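Local coordinates for substrate-binding protein (Synechococcus sp., PDB 6WPN) that probably binds an oligosaccharide or other sugar in the periplasm of a marine cyanobacterium, as the substrate-binding protein of a transport system, at residues 174-177 with 181-184. Sequence-based numbering, arbitrary orientation.
Sequences SIRE and RYGL
Arg176 lays its guanidinium flat on the ring of Tyr182, a cation-pi stack by which the last turns of helix 168-179 grip the loop that follows the helix and runs back alongside it, within the mixed helix-and-strand fold of a bacterial extracellular solute-binding protein. The two planes are only 8° apart, and CZ of Arg176 lies 3.8 Å from the Tyr182 ring centroid. The overlap is off-centre: NH1 sits over the ring near Tyr182 CZ, whereas NH2 reaches the phenol OH at an angle too poor for hydrogen bonding. Bends at chi2 and chi3 (-89°) bring the arginine chain round alongside the tyrosine, both side chains pointing the same way. A hydrogen bond from NE to Gly235 O gives the guanidinium a further anchor and should limit its rotation.

This pair forms the outer, partly exposed side of the contact. The inner side is buried: Ile175 directs its CB toward the peptide backbone of the loop and, with CG2 anti to the backbone N, sets that methyl 3.5 Å from Arg181 O, touching Tyr182 C and Gly183 N as well. The backbone of Gly183 packs beside Ile175, CA to CA 5.6 Å, while Leu153 of helix 150-155 also packs against Ile175. The side chain of Arg181 starts away from the helix, and its NE forms a salt bridge with Glu257. Between the two sides stands the carbonyl of Arg181, approached most closely by Arg176 CD, 3.0 Å from Arg181 O; the same oxygen receives a CA-H...O contact, Arg176 CA to Arg181 O 3.4 Å, with 151° at the hydrogen.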
loop_
_atom_site.group_PDB
_atom_site.type_symbol
_atom_site.label_atom_id
_atom_site.label_comp_id
_atom_site.label_asym_id
_atom_site.label_seq_id
_atom_site.Cartn_x
_atom_site.Cartn_y
_atom_site.Cartn_z
ATOM N N SER A 174 -8.186 -26.510 -3.139
ATOM C CA SER A 174 -9.526 -26.884 -2.690
ATOM C C SER A 174 -10.586 -25.975 -3.296
ATOM O O SER A 174 -11.674 -26.437 -3.662
ATOM C CB SER A 174 -9.606 -26.846 -1.161
ATOM O OG SER A 174 -8.934 -27.952 -0.583
ATOM N N ILE A 175 -10.280 -24.684 -3.435
ATOM C CA ILE A 175 -11.234 -23.773 -4.058
ATOM C C ILE A 175 -11.352 -24.061 -5.551
ATOM O O ILE A 175 -12.458 -24.080 -6.106
ATOM C CB ILE A 175 -10.821 -22.311 -3.802
ATOM C CG1 ILE A 175 -10.719 -22.019 -2.299
ATOM C CG2 ILE A 175 -11.801 -21.358 -4.474
ATOM C CD1 ILE A 175 -12.047 -21.872 -1.600
ATOM N N ARG A 176 -10.224 -24.334 -6.214
ATOM C CA ARG A 176 -10.233 -24.500 -7.664
ATOM C C ARG A 176 -11.019 -25.728 -8.086
ATOM O O ARG A 176 -11.822 -25.666 -9.020
ATOM C CB ARG A 176 -8.804 -24.605 -8.201
ATOM C CG ARG A 176 -8.199 -23.293 -8.630
ATOM C CD ARG A 176 -9.148 -22.549 -9.540
ATOM N NE ARG A 176 -8.970 -22.896 -10.942
ATOM C CZ ARG A 176 -9.846 -22.602 -11.898
ATOM N NH1 ARG A 176 -10.972 -21.967 -11.597
ATOM N NH2 ARG A 176 -9.595 -22.944 -13.155
ATOM N N GLU A 177 -10.838 -26.840 -7.384
ATOM C CA GLU A 177 -11.394 -28.096 -7.857
ATOM C C GLU A 177 -12.819 -28.328 -7.384
ATOM O O GLU A 177 -13.606 -28.943 -8.110
ATOM C CB GLU A 177 -10.501 -29.258 -7.413
ATOM C CG GLU A 177 -9.085 -29.172 -7.969
ATOM C CD GLU A 177 -8.178 -30.286 -7.471
ATOM O OE1 GLU A 177 -8.640 -31.129 -6.671
ATOM O OE2 GLU A 177 -6.998 -30.317 -7.884
ATOM N N ARG A 181 -13.948 -21.725 -8.754
ATOM C CA ARG A 181 -13.547 -20.341 -8.586
ATOM C C ARG A 181 -12.092 -20.288 -8.135
ATOM O O ARG A 181 -11.431 -21.311 -7.956
ATOM C CB ARG A 181 -14.469 -19.639 -7.587
ATOM C CG ARG A 181 -15.740 -19.049 -8.183
ATOM C CD ARG A 181 -16.649 -20.099 -8.790
ATOM N NE ARG A 181 -17.882 -19.522 -9.307
ATOM C CZ ARG A 181 -18.826 -20.206 -9.949
ATOM N NH1 ARG A 181 -18.667 -21.505 -10.178
ATOM N NH2 ARG A 181 -19.924 -19.591 -10.368
ATOM N N TYR A 182 -11.576 -19.079 -7.956
ATOM C CA TYR A 182 -10.173 -18.875 -7.626
ATOM C C TYR A 182 -10.004 -18.480 -6.164
ATOM O O TYR A 182 -10.806 -17.716 -5.617
ATOM C CB TYR A 182 -9.567 -17.821 -8.560
ATOM C CG TYR A 182 -9.432 -18.343 -9.971
ATOM C CD1 TYR A 182 -8.349 -19.131 -10.340
ATOM C CD2 TYR A 182 -10.419 -18.097 -10.923
ATOM C CE1 TYR A 182 -8.232 -19.630 -11.626
ATOM C CE2 TYR A 182 -10.312 -18.593 -12.215
ATOM C CZ TYR A 182 -9.216 -19.358 -12.555
ATOM O OH TYR A 182 -9.091 -19.861 -13.829
ATOM N N GLY A 183 -8.936 -18.992 -5.544
ATOM C CA GLY A 183 -8.699 -18.726 -4.137
ATOM C C GLY A 183 -8.132 -17.353 -3.851
ATOM O O GLY A 183 -8.416 -16.775 -2.795
ATOM N N LEU A 184 -7.312 -16.819 -4.754
ATOM C CA LEU A 184 -6.698 -15.513 -4.542
ATOM C C LEU A 184 -6.274 -14.935 -5.888
ATOM O O LEU A 184 -6.333 -15.602 -6.923
ATOM C CB LEU A 184 -5.507 -15.602 -3.580
ATOM C CG LEU A 184 -4.217 -16.210 -4.127
ATOM C CD1 LEU A 184 -3.053 -15.879 -3.206
ATOM C CD2 LEU A 184 -4.352 -17.727 -4.311
#